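Local coordinates for protein polyketide biosynthesis cytochrome P450 PksS (Bacillus subtilis, PDB 4YZR) that acts as a haem-dependent cytochrome P450 monooxygenase in the biosynthesis of the antibiotic polyketide bacillaene, with dihydrobacillaene as its substrate, at residues Ile30-Leu35 with Pro43-Thr48; Asp51-Phe56 with Ile313-Gly318; Arg61-Val66 with Trp295-Phe300. One frame throughout, in Å; residues are numbered along the deposited sequence.

Interaction 1: residues Ile30-Leu35 with Pro43-Thr48; sequences IHRFEL and PAWLIT
Arg32 and Trp45 meet as a non-hydrogen-bonded pair of an antiparallel beta hairpin. CB of Arg32 sits over the six-membered ring of Trp45, 3.7 Å from its centroid. This is a CH-pi contact. The arginine chain then runs on extended, with CG anti to the backbone N, and CG and CD run on past CZ2 of Trp45. Its far end reaches Pro43, where Arg32 NH2 lies 3.4 Å from Pro43 CB. The guanidinium stands nearly upright to the indole plane, at 84°, so these two flat groups are not stacked. Ile30, two residues earlier on the strand, approaches the indole obliquely, with its CG2 3.7 Å from Trp45 CE3. CG2 also touches CD1 of Ile47.

Phe33, Ala44, His31 and Leu46 occupy the other face of the sheet. The Phe33 ring is swung back across the hairpin, its CG between the backbone N and carbonyl carbon (chi1 72°). One ring face thereby covers the methyl of Ala44, with CB 3.8 Å from the ring centroid. The ring edge reaches the Leu46 backbone N, and Phe33 CE1 packs on Leu46 CB at 3.9 Å.

Four backbone hydrogen bonds fix this register. His31 and Leu46 exchange one pair, Phe33 and Ala44 the other. The bond from Leu46 N to His31 O is 2.8 Å long and nearly straight at 169°.

Asp311 accepts from Trp45 NE1, and Glu28 bonds to His31 ND1. Strand 30-35 is an outer strand of a small mixed sheet in the beta-rich part of the P450 fold. Strand 42-47 lies in the middle, pairing in parallel with strand 312-315. Helix 50-58 packs on Ile30 and Ile47, while helix 17-27 meets Leu46 on the other face.

Interaction 2: residues Asp51-Phe56 with Ile313-Gly318; sequences DDCMAF and IFIGIG
Cys53 and Phe56 of helix 50-58 pack against Ile315 and Ile313, near the end of strand 312-315. Ile315 can be followed outward from its CB. Its two branches find different helix residues. Ile315 CG2, anti to the backbone N, meets Cys53 SG at 3.6 Å. The other branch runs through CG1, beside the backbone N (chi1 -56°), and Ile315 CD1 ends on Phe56 CB at 3.9 Å. The isoleucine thus bridges two residues one turn apart on the helix. Phe56 carries the contact on to Ile313. Phe56 CE2 lies 3.9 Å from Ile313 CD1, and Phe56 CD2 touches Ile313 CG2. The two side chains cross at about a right angle.

Cys53 SG also comes within 3.9 Å of Gly316 N. Gly316 centres an inverse gamma turn and takes the N-cap position of helix 317-320, so the sulfur packs where strand gives way to helix. Helix 50-58 follows hairpin strand 42-47 and packs over its parallel neighbour 312-315 in the beta-rich P450 region. Nearest atoms of the Ile315 side chain and the haem are about 7 Å apart. Ile47 of the hairpin touches Cys53, Phe56 and Ile313.

No hydrogen bond joins the two segments. All five touching residues are buried, and carbon and sulfur do most of the touching. The helix is therefore held to this strand by shape and apolar burial, not directional bonds.

Interaction 3: residues Arg61-Val66 with Trp295-Phe300; sequences RITRDV and WAIEDF. With HEM (protoporphyrin IX containing Fe), chain C.
Arg61 lays its guanidinium flat on the ring of Phe300, with the centres 3.7 Å apart and the planes at 17°. The stack is also a cation-pi contact. The arginine chain bends at chi3 (-60°), which folds the group down over the ring. Ile62 CD1 meets the same ring at its edge, 4.1 Å from Phe300 CZ. On the opposite end of the contact Val66 presses CG2 over the face of Trp295, 3.6 Å from the centroid of the six-membered ring. The indole edge reaches Thr63 O and Arg64 O.

Between these two aromatic contacts runs a short antiparallel two-stranded sheet, strand 62-63 with strand 295-296. Thr63 and Trp295 form its hydrogen-bonded pair. Ile297 N adds a nearly straight bond to Arg61 O, 2.8 Å long. Thr63 OG1 accepts from Asp65 N in an ST turn and also bonds to Asp95. Just past the strand, Arg64 turns away from the partner segment toward the haem. Arg64 NH2 donates to propionate oxygen O1A at 2.8 Å, and NH1 donates to O2A at 3.1 Å. Arg103, His350, His99 and Arg294 also bond to the haem.

Packing is looser around Glu298, which is exposed to solvent. The Glu298 side chain crosses that of Arg61 at about a right angle, and Glu298 OE1 lies 3.5 Å from Arg61 CD. The charged atoms do not meet, and any attraction is probably weak: NE of Arg61 is 4.9 Å from Glu298 OE1. Arg61 NH1 forms its salt bridge with Asp59 instead.

How the interactions relate
From the N terminus, interaction 1 comes first and closes a short hairpin between strands 30-35 and 42-47. The chain then enters helix 50-58, where interaction 2 opens. Strand 62-63 follows and opens interaction 3. More than 220 residues later, mostly helical, the chain returns at 295-300 and closes interaction 3. Interaction 2 closes next, at 313-318, so interaction 3 lies within its span. Interactions 1 and 2 share a sheet: Trp45 O probably bonds to Phe314 N. Interactions 2 and 3 meet through Phe56 and Ile313, against Phe300 and Ile62. Together they tie the N-terminal hairpin and helix 50-58 to strands 295-296 and 312-315, and Arg64 in interaction 3 reaches the haem propionate.

Interaction 1: residues Ile30-Leu35 with Pro43-Thr48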
# COMPACT_ATOMS: atom_id res chain seq x y z
N ILE A 30 -9.10 12.29 -18.94
CA ILE A 30 -10.20 12.41 -18.04
C ILE A 30 -11.32 11.61 -18.67
O ILE A 30 -11.90 12.08 -19.71
CB ILE A 30 -10.60 13.86 -17.83
CG1 ILE A 30 -9.41 14.62 -17.27
CG2 ILE A 30 -11.85 13.99 -16.94
CD1 ILE A 30 -9.72 16.07 -17.33
N HIS A 31 -11.66 10.49 -18.10
CA HIS A 31 -12.49 9.49 -18.81
C HIS A 31 -13.54 9.03 -17.99
O HIS A 31 -13.36 8.42 -16.89
CB HIS A 31 -11.55 8.35 -19.22
CG HIS A 31 -12.27 7.14 -19.74
ND1 HIS A 31 -12.85 7.09 -21.00
CD2 HIS A 31 -12.54 5.95 -19.17
CE1 HIS A 31 -13.49 5.95 -21.15
NE2 HIS A 31 -13.29 5.20 -20.10
N ARG A 32 -14.82 9.14 -18.45
CA ARG A 32 -15.93 8.64 -17.75
C ARG A 32 -16.16 7.14 -17.98
O ARG A 32 -16.07 6.71 -19.14
CB ARG A 32 -17.20 9.41 -18.17
CG ARG A 32 -18.37 9.06 -17.30
CD ARG A 32 -19.65 9.86 -17.61
NE ARG A 32 -20.73 9.61 -16.62
CZ ARG A 32 -21.59 8.57 -16.65
NH1 ARG A 32 -21.51 7.64 -17.59
NH2 ARG A 32 -22.56 8.45 -15.78
N PHE A 33 -16.40 6.36 -16.97
CA PHE A 33 -16.69 4.92 -17.14
C PHE A 33 -17.64 4.51 -16.07
O PHE A 33 -18.08 5.30 -15.26
CB PHE A 33 -15.38 4.10 -17.13
CG PHE A 33 -14.67 3.98 -15.76
CD1 PHE A 33 -13.91 5.05 -15.22
CD2 PHE A 33 -14.80 2.85 -14.97
CE1 PHE A 33 -13.28 4.91 -13.98
CE2 PHE A 33 -14.16 2.70 -13.78
CZ PHE A 33 -13.43 3.77 -13.28
N GLU A 34 -18.04 3.22 -16.14
CA GLU A 34 -18.95 2.63 -15.25
C GLU A 34 -18.29 1.47 -14.54
O GLU A 34 -17.59 0.62 -15.10
CB GLU A 34 -20.21 2.15 -16.00
CG GLU A 34 -21.15 3.24 -16.44
CD GLU A 34 -22.31 2.69 -17.33
OE1 GLU A 34 -22.34 1.46 -17.61
OE2 GLU A 34 -23.16 3.49 -17.74
N LEU A 35 -18.40 1.53 -13.22
CA LEU A 35 -17.64 0.62 -12.36
C LEU A 35 -18.67 -0.43 -12.01
O LEU A 35 -19.76 -0.11 -11.54
CB LEU A 35 -17.13 1.32 -11.12
CG LEU A 35 -16.45 0.41 -10.14
CD1 LEU A 35 -15.09 -0.05 -10.63
CD2 LEU A 35 -16.39 1.09 -8.79
N PRO A 43 -21.20 5.45 -11.76
CA PRO A 43 -20.43 6.29 -12.64
C PRO A 43 -19.10 6.69 -11.90
O PRO A 43 -19.08 6.91 -10.68
CB PRO A 43 -21.28 7.53 -12.75
CG PRO A 43 -22.19 7.47 -11.68
CD PRO A 43 -22.38 6.11 -11.22
N ALA A 44 -18.14 6.82 -12.74
CA ALA A 44 -16.74 7.10 -12.28
C ALA A 44 -15.97 7.80 -13.34
O ALA A 44 -16.21 7.78 -14.55
CB ALA A 44 -16.07 5.83 -11.89
N TRP A 45 -14.91 8.47 -12.90
CA TRP A 45 -13.98 9.15 -13.77
C TRP A 45 -12.56 8.67 -13.50
O TRP A 45 -12.16 8.65 -12.36
CB TRP A 45 -14.00 10.68 -13.54
CG TRP A 45 -15.33 11.31 -13.92
CD1 TRP A 45 -16.40 11.41 -13.15
CD2 TRP A 45 -15.66 11.85 -15.18
NE1 TRP A 45 -17.42 12.01 -13.84
CE2 TRP A 45 -16.98 12.28 -15.10
CE3 TRP A 45 -14.97 12.01 -16.37
CZ2 TRP A 45 -17.62 12.88 -16.15
CZ3 TRP A 45 -15.62 12.62 -17.41
CH2 TRP A 45 -16.93 13.05 -17.28
N LEU A 46 -11.87 8.29 -14.55
CA LEU A 46 -10.48 7.91 -14.47
C LEU A 46 -9.62 9.09 -14.79
O LEU A 46 -9.71 9.64 -15.89
CB LEU A 46 -10.18 6.77 -15.45
CG LEU A 46 -8.75 6.28 -15.49
CD1 LEU A 46 -8.29 5.74 -14.13
CD2 LEU A 46 -8.51 5.29 -16.66
N ILE A 47 -8.70 9.48 -13.88
CA ILE A 47 -7.82 10.62 -14.00
C ILE A 47 -6.40 10.13 -14.10
O ILE A 47 -5.93 9.45 -13.14
CB ILE A 47 -8.01 11.53 -12.75
CG1 ILE A 47 -9.48 11.79 -12.44
CG2 ILE A 47 -7.21 12.86 -12.92
CD1 ILE A 47 -10.27 12.47 -13.52
N THR A 48 -5.73 10.27 -15.24
CA THR A 48 -4.44 9.67 -15.48
C THR A 48 -3.24 10.51 -15.56
O THR A 48 -2.12 10.03 -15.50
CB THR A 48 -4.49 8.72 -16.66
OG1 THR A 48 -5.27 9.38 -17.69
CG2 THR A 48 -5.22 7.46 -16.28

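Interaction 2: residues Asp51-Phe56 with Ile313-Gly318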
# COMPACT_ATOMS: atom_id res chain seq x y z
N ASP A 51 -0.86 16.28 -13.41
CA ASP A 51 -1.42 17.55 -13.02
C ASP A 51 -2.86 17.42 -12.67
O ASP A 51 -3.31 18.02 -11.65
CB ASP A 51 -1.24 18.63 -14.17
CG ASP A 51 -1.85 18.30 -15.48
OD1 ASP A 51 -2.23 17.18 -15.83
OD2 ASP A 51 -2.01 19.22 -16.36
N ASP A 52 -3.61 16.62 -13.40
CA ASP A 52 -5.02 16.47 -13.06
C ASP A 52 -5.25 15.64 -11.77
O ASP A 52 -6.12 15.93 -10.95
CB ASP A 52 -5.83 15.81 -14.17
CG ASP A 52 -5.80 16.61 -15.48
OD1 ASP A 52 -5.86 17.87 -15.38
OD2 ASP A 52 -5.74 16.05 -16.57
N CYS A 53 -4.37 14.65 -11.56
CA CYS A 53 -4.45 13.91 -10.30
C CYS A 53 -4.23 14.84 -9.14
O CYS A 53 -4.90 14.79 -8.11
CB CYS A 53 -3.46 12.80 -10.29
SG CYS A 53 -3.93 11.32 -11.24
N MET A 54 -3.17 15.69 -9.28
CA MET A 54 -2.93 16.71 -8.22
C MET A 54 -4.11 17.59 -8.00
O MET A 54 -4.44 17.84 -6.82
CB MET A 54 -1.63 17.50 -8.44
CG MET A 54 -0.37 16.75 -8.32
SD MET A 54 -0.12 16.24 -6.59
CE MET A 54 -0.26 17.70 -5.69
N ALA A 55 -4.72 18.07 -9.04
CA ALA A 55 -5.89 18.96 -8.85
C ALA A 55 -6.98 18.23 -8.09
O ALA A 55 -7.57 18.72 -7.09
CB ALA A 55 -6.42 19.39 -10.18
N PHE A 56 -7.31 16.99 -8.43
CA PHE A 56 -8.34 16.23 -7.72
C PHE A 56 -7.96 15.85 -6.35
O PHE A 56 -8.85 15.76 -5.46
CB PHE A 56 -8.79 15.02 -8.53
CG PHE A 56 -9.75 15.36 -9.63
CD1 PHE A 56 -9.31 15.72 -10.89
CD2 PHE A 56 -11.14 15.33 -9.39
CE1 PHE A 56 -10.21 16.07 -11.90
CE2 PHE A 56 -12.01 15.62 -10.43
CZ PHE A 56 -11.53 16.04 -11.64
N ILE A 313 -14.19 9.15 -8.24
CA ILE A 313 -12.97 9.56 -8.86
C ILE A 313 -11.87 8.51 -8.67
O ILE A 313 -11.62 8.14 -7.50
CB ILE A 313 -12.49 10.89 -8.31
CG1 ILE A 313 -13.60 11.99 -8.32
CG2 ILE A 313 -11.26 11.35 -8.97
CD1 ILE A 313 -14.03 12.32 -9.74
N PHE A 314 -11.28 8.09 -9.76
CA PHE A 314 -10.19 7.12 -9.73
C PHE A 314 -8.95 7.88 -10.08
O PHE A 314 -8.76 8.41 -11.17
CB PHE A 314 -10.43 5.99 -10.75
CG PHE A 314 -11.37 4.91 -10.31
CD1 PHE A 314 -12.68 5.19 -9.95
CD2 PHE A 314 -10.92 3.57 -10.28
CE1 PHE A 314 -13.53 4.21 -9.55
CE2 PHE A 314 -11.78 2.60 -9.79
CZ PHE A 314 -13.09 2.90 -9.47
N ILE A 315 -7.96 7.89 -9.18
CA ILE A 315 -6.71 8.53 -9.31
C ILE A 315 -5.69 7.54 -9.85
O ILE A 315 -5.35 6.55 -9.15
CB ILE A 315 -6.22 9.14 -8.01
CG1 ILE A 315 -7.21 10.11 -7.40
CG2 ILE A 315 -4.84 9.73 -8.10
CD1 ILE A 315 -7.41 11.41 -8.16
N GLY A 316 -5.21 7.69 -11.07
CA GLY A 316 -4.31 6.81 -11.74
C GLY A 316 -2.89 7.03 -11.34
O GLY A 316 -2.08 7.52 -12.12
N ILE A 317 -2.54 6.65 -10.13
CA ILE A 317 -1.15 6.76 -9.64
C ILE A 317 -0.15 6.24 -10.63
O ILE A 317 0.89 6.87 -10.89
CB ILE A 317 -1.04 6.05 -8.26
CG1 ILE A 317 -1.81 6.75 -7.20
CG2 ILE A 317 0.41 5.97 -7.84
CD1 ILE A 317 -1.83 6.08 -5.82
N GLY A 318 -0.37 5.03 -11.16
CA GLY A 318 0.63 4.40 -11.96
C GLY A 318 1.04 5.25 -13.20
O GLY A 318 2.22 5.30 -13.53

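Interaction 3: residues Arg61-Val66 with Trp295-Phe300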
# COMPACT_ATOMS: atom_id res chain seq x y z
N ARG A 61 -14.16 19.74 -3.42
CA ARG A 61 -15.43 19.24 -3.99
C ARG A 61 -15.38 17.68 -3.98
O ARG A 61 -16.40 17.07 -4.37
CB ARG A 61 -15.69 19.79 -5.34
CG ARG A 61 -15.93 21.32 -5.22
CD ARG A 61 -15.99 21.92 -6.57
NE ARG A 61 -14.76 21.71 -7.35
CZ ARG A 61 -14.43 22.21 -8.54
NH1 ARG A 61 -13.25 21.87 -9.07
NH2 ARG A 61 -15.18 23.06 -9.18
N ILE A 62 -14.31 17.06 -3.55
CA ILE A 62 -14.18 15.59 -3.52
C ILE A 62 -14.22 15.16 -2.10
O ILE A 62 -13.42 15.76 -1.27
CB ILE A 62 -12.90 15.14 -4.21
CG1 ILE A 62 -12.81 15.67 -5.61
CG2 ILE A 62 -12.77 13.62 -4.17
CD1 ILE A 62 -14.01 15.34 -6.47
N THR A 63 -15.02 14.23 -1.68
CA THR A 63 -15.14 13.71 -0.37
C THR A 63 -14.61 12.26 -0.29
O THR A 63 -14.77 11.48 -1.23
CB THR A 63 -16.60 13.77 0.24
OG1 THR A 63 -16.65 13.34 1.56
CG2 THR A 63 -17.55 12.85 -0.54
N ARG A 64 -14.20 11.86 0.88
CA ARG A 64 -13.81 10.52 1.15
C ARG A 64 -14.86 9.80 1.93
O ARG A 64 -14.74 8.67 2.17
CB ARG A 64 -12.52 10.52 1.99
CG ARG A 64 -11.34 11.19 1.32
CD ARG A 64 -11.15 10.75 -0.12
NE ARG A 64 -10.83 9.33 -0.21
CZ ARG A 64 -9.62 8.82 -0.01
NH1 ARG A 64 -8.58 9.60 0.14
NH2 ARG A 64 -9.48 7.52 -0.05
N ASP A 65 -15.91 10.52 2.31
CA ASP A 65 -16.97 9.97 3.08
C ASP A 65 -18.26 9.91 2.21
O ASP A 65 -18.84 10.92 1.87
CB ASP A 65 -17.23 10.85 4.25
CG ASP A 65 -18.36 10.31 5.15
OD1 ASP A 65 -18.93 9.19 4.96
OD2 ASP A 65 -18.69 11.09 6.07
N VAL A 66 -18.53 8.71 1.81
CA VAL A 66 -19.59 8.46 0.85
C VAL A 66 -20.97 8.92 1.32
O VAL A 66 -21.80 9.23 0.49
CB VAL A 66 -19.57 7.02 0.44
CG1 VAL A 66 -20.01 6.08 1.56
CG2 VAL A 66 -20.36 6.77 -0.84
N TRP A 295 -15.56 10.78 -4.03
CA TRP A 295 -16.81 11.13 -4.71
C TRP A 295 -16.98 12.59 -4.83
O TRP A 295 -16.66 13.35 -3.90
CB TRP A 295 -17.99 10.61 -3.94
CG TRP A 295 -18.13 9.11 -3.81
CD1 TRP A 295 -18.82 8.29 -4.68
CD2 TRP A 295 -17.48 8.23 -2.88
NE1 TRP A 295 -18.61 6.97 -4.34
CE2 TRP A 295 -17.83 6.90 -3.23
CE3 TRP A 295 -16.66 8.43 -1.76
CZ2 TRP A 295 -17.36 5.81 -2.54
CZ3 TRP A 295 -16.22 7.36 -1.08
CH2 TRP A 295 -16.57 6.06 -1.46
N ALA A 296 -17.49 13.06 -5.94
CA ALA A 296 -17.85 14.49 -6.11
C ALA A 296 -19.06 14.83 -5.27
O ALA A 296 -20.11 14.14 -5.27
CB ALA A 296 -18.06 14.80 -7.55
N ILE A 297 -18.98 15.90 -4.47
CA ILE A 297 -20.08 16.37 -3.65
C ILE A 297 -21.07 17.24 -4.43
O ILE A 297 -22.13 17.54 -3.81
CB ILE A 297 -19.59 17.11 -2.33
CG1 ILE A 297 -19.11 18.48 -2.62
CG2 ILE A 297 -18.59 16.22 -1.54
CD1 ILE A 297 -18.61 19.24 -1.41
N GLU A 298 -20.70 17.70 -5.57
CA GLU A 298 -21.55 18.62 -6.36
C GLU A 298 -21.15 18.50 -7.77
O GLU A 298 -20.04 18.03 -8.11
CB GLU A 298 -21.32 20.04 -5.80
CG GLU A 298 -19.91 20.65 -6.05
CD GLU A 298 -19.63 21.92 -5.18
OE1 GLU A 298 -19.23 22.95 -5.78
OE2 GLU A 298 -19.75 21.87 -3.91
N ASP A 299 -22.03 18.92 -8.67
CA ASP A 299 -21.73 19.01 -10.01
C ASP A 299 -20.69 20.11 -10.31
O ASP A 299 -20.79 21.22 -9.80
CB ASP A 299 -23.01 19.45 -10.80
CG ASP A 299 -24.14 18.43 -10.76
OD1 ASP A 299 -24.13 17.32 -10.12
OD2 ASP A 299 -25.16 18.75 -11.47
N PHE A 300 -19.72 19.88 -11.17
CA PHE A 300 -18.80 20.89 -11.60
C PHE A 300 -18.15 20.52 -12.91
O PHE A 300 -18.11 19.30 -13.31
CB PHE A 300 -17.74 21.20 -10.53
CG PHE A 300 -16.77 20.03 -10.20
CD1 PHE A 300 -17.09 19.14 -9.19
CD2 PHE A 300 -15.53 19.97 -10.79
CE1 PHE A 300 -16.19 18.11 -8.85
CE2 PHE A 300 -14.64 18.95 -10.44
CZ PHE A 300 -14.98 18.08 -9.43
CHA HEM C . -2.69 6.03 3.13
CHB HEM C . 0.25 3.92 -0.08
CHC HEM C . 2.29 1.35 3.51
CHD HEM C . -0.75 3.36 6.63
C1A HEM C . -2.09 5.67 1.94
C2A HEM C . -2.34 6.22 0.60
C3A HEM C . -1.58 5.59 -0.26
C4A HEM C . -0.72 4.68 0.50
CMA HEM C . -1.57 5.73 -1.73
CAA HEM C . -3.44 7.24 0.28
CBA HEM C . -4.71 6.61 -0.07
CGA HEM C . -5.92 7.55 -0.49
O1A HEM C . -6.92 6.90 -0.94
O2A HEM C . -5.69 8.70 -0.37
C1B HEM C . 1.06 3.03 0.62
C2B HEM C . 2.13 2.25 0.08
C3B HEM C . 2.72 1.52 1.04
C4B HEM C . 1.99 1.85 2.26
CMB HEM C . 2.47 2.31 -1.34
CAB HEM C . 3.82 0.57 1.02
CBB HEM C . 4.69 0.57 0.06
C1C HEM C . 1.70 1.67 4.70
C2C HEM C . 1.99 1.15 5.99
C3C HEM C . 1.11 1.73 6.91
C4C HEM C . 0.25 2.57 6.13
CMC HEM C . 3.18 0.27 6.24
CAC HEM C . 1.02 1.53 8.34
CBC HEM C . 1.38 0.45 8.94
C1D HEM C . -1.57 4.25 5.98
C2D HEM C . -2.65 4.98 6.60
C3D HEM C . -3.17 5.75 5.60
C4D HEM C . -2.41 5.50 4.36
CMD HEM C . -3.04 4.97 8.06
CAD HEM C . -4.30 6.75 5.70
CBD HEM C . -3.82 8.13 6.04
CGD HEM C . -4.94 9.19 6.27
O1D HEM C . -6.06 8.90 5.84
O2D HEM C . -4.57 10.25 6.82
NA HEM C . -1.05 4.81 1.82
NB HEM C . 1.04 2.79 1.97
NC HEM C . 0.66 2.54 4.82
ND HEM C . -1.44 4.54 4.64
FE HEM C . -0.16 3.73 3.34